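Local coordinates for protein flap endonuclease 1 (Methanocaldococcus jannaschii, PDB 1A76) that cleaves 5'-flap structures and acts as a 5'-3' exonuclease on DNA during replication and repair, using magnesium ions, at residues A[170-175]-A[185-190]. Numbering follows the deposited sequence.
Sequences VSQDYD and VRNLTT
The phenol ring of Y174 and the guanidinium group of R186 are inclined at 30° and overlap only toward the rim. CD of R186 sits over one face of the ring, 4.0 Å from its centroid, in a CH-pi contact, while Y174 OH reaches over one face of the guanidinium. At the edge of that group, close to its plane, comes the backbone carbonyl of Q172, which accepts a hydrogen bond from R186 NH1 (NH1 to O 2.9 Å). A bend at chi3 (-44°) turns the arginine tip back to this oxygen, after CG has passed 3.2 Å from S171 O. E196 takes up the charge through a salt bridge with NE and, like K11, hydrogen-bonds to Y174 OH.

V170 and V185 pair as parallel strands: S171 N donates to V185 O at 3.3 Å, and V170 CG2 packs on L188 CD1 at 3.8 Å. The Q172 side chain lies among N187, T189 and T190. Were R186 cut back to alanine, the Q172 carbonyl would probably lose this donor, E196 its salt-bridge partner and one face of Y174 the cover that CD gives it.

S171 OG closes an ST turn by accepting from D173 N at 3.1 Å. The contact thus illustrates how a single arginine can fasten a strand-end loop by its backbone, here the loop bearing D173 and D175, predicted ligands of the second magnesium ion.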
# COMPACT_ATOMS: atom_id res chain seq x y z
N VAL A 170 7.92 -0.52 0.29
CA VAL A 170 7.59 -1.91 0.57
C VAL A 170 6.13 -2.13 0.18
O VAL A 170 5.23 -1.41 0.64
CB VAL A 170 7.81 -2.23 2.05
CG1 VAL A 170 7.21 -3.59 2.39
CG2 VAL A 170 9.30 -2.21 2.36
N SER A 171 5.89 -3.10 -0.69
CA SER A 171 4.55 -3.40 -1.15
C SER A 171 4.53 -4.70 -1.96
O SER A 171 5.58 -5.16 -2.40
CB SER A 171 4.03 -2.26 -2.02
OG SER A 171 2.75 -2.57 -2.55
N GLN A 172 3.35 -5.29 -2.14
CA GLN A 172 3.23 -6.52 -2.92
C GLN A 172 2.92 -6.17 -4.37
O GLN A 172 3.02 -7.02 -5.27
CB GLN A 172 2.13 -7.40 -2.35
CG GLN A 172 2.48 -8.02 -1.02
CD GLN A 172 3.73 -8.86 -1.10
OE1 GLN A 172 3.73 -9.93 -1.72
NE2 GLN A 172 4.80 -8.39 -0.50
N ASP A 173 2.54 -4.91 -4.59
CA ASP A 173 2.19 -4.41 -5.91
C ASP A 173 3.38 -3.74 -6.59
O ASP A 173 4.32 -3.28 -5.93
CB ASP A 173 1.05 -3.39 -5.80
CG ASP A 173 -0.29 -4.04 -5.49
OD1 ASP A 173 -0.37 -5.29 -5.47
OD2 ASP A 173 -1.26 -3.30 -5.27
N TYR A 174 3.33 -3.67 -7.91
CA TYR A 174 4.40 -3.06 -8.69
C TYR A 174 4.10 -1.60 -9.02
O TYR A 174 4.96 -0.85 -9.46
CB TYR A 174 4.61 -3.85 -10.00
CG TYR A 174 5.18 -5.24 -9.81
CD1 TYR A 174 6.55 -5.44 -9.64
CD2 TYR A 174 4.35 -6.36 -9.81
CE1 TYR A 174 7.07 -6.72 -9.47
CE2 TYR A 174 4.87 -7.65 -9.63
CZ TYR A 174 6.23 -7.82 -9.47
OH TYR A 174 6.75 -9.08 -9.30
N ASP A 175 2.86 -1.19 -8.78
CA ASP A 175 2.38 0.16 -9.04
C ASP A 175 3.23 1.34 -8.58
O ASP A 175 3.20 2.40 -9.20
CB ASP A 175 0.97 0.30 -8.47
CG ASP A 175 0.01 -0.75 -9.01
OD1 ASP A 175 0.22 -1.94 -8.72
OD2 ASP A 175 -0.94 -0.38 -9.73
N VAL A 185 10.31 -3.17 -2.99
CA VAL A 185 10.73 -4.46 -2.45
C VAL A 185 9.47 -5.21 -2.04
O VAL A 185 8.69 -4.71 -1.23
CB VAL A 185 11.64 -4.32 -1.23
CG1 VAL A 185 12.05 -5.71 -0.75
CG2 VAL A 185 12.87 -3.49 -1.58
N ARG A 186 9.27 -6.38 -2.63
CA ARG A 186 8.11 -7.22 -2.35
C ARG A 186 8.48 -8.39 -1.46
O ARG A 186 9.67 -8.68 -1.25
CB ARG A 186 7.52 -7.73 -3.66
CG ARG A 186 7.26 -6.64 -4.70
CD ARG A 186 6.25 -7.15 -5.71
NE ARG A 186 6.59 -8.51 -6.06
CZ ARG A 186 5.81 -9.57 -5.93
NH1 ARG A 186 4.59 -9.46 -5.44
NH2 ARG A 186 6.28 -10.76 -6.26
N ASN A 187 7.45 -9.05 -0.92
CA ASN A 187 7.59 -10.21 -0.04
C ASN A 187 8.25 -10.01 1.31
O ASN A 187 9.03 -10.86 1.75
CB ASN A 187 8.27 -11.36 -0.76
CG ASN A 187 7.54 -11.75 -2.01
OD1 ASN A 187 6.32 -11.67 -2.06
ND2 ASN A 187 8.28 -12.14 -3.04
N LEU A 188 7.95 -8.89 1.95
CA LEU A 188 8.46 -8.62 3.29
C LEU A 188 7.24 -8.75 4.21
O LEU A 188 7.34 -9.30 5.30
CB LEU A 188 9.08 -7.22 3.41
CG LEU A 188 10.48 -7.00 2.82
CD1 LEU A 188 10.95 -5.58 3.11
CD2 LEU A 188 11.47 -8.01 3.42
N THR A 189 6.09 -8.28 3.73
CA THR A 189 4.84 -8.35 4.52
C THR A 189 4.24 -9.76 4.51
O THR A 189 3.36 -10.09 5.31
CB THR A 189 3.79 -7.34 4.01
OG1 THR A 189 3.58 -7.50 2.60
CG2 THR A 189 4.24 -5.92 4.29
N THR A 190 4.72 -10.57 3.57
CA THR A 190 4.33 -11.97 3.42
C THR A 190 5.63 -12.58 2.93
O THR A 190 6.20 -12.13 1.93
CB THR A 190 3.26 -12.20 2.35
OG1 THR A 190 3.20 -11.07 1.46
CG2 THR A 190 1.93 -12.43 3.00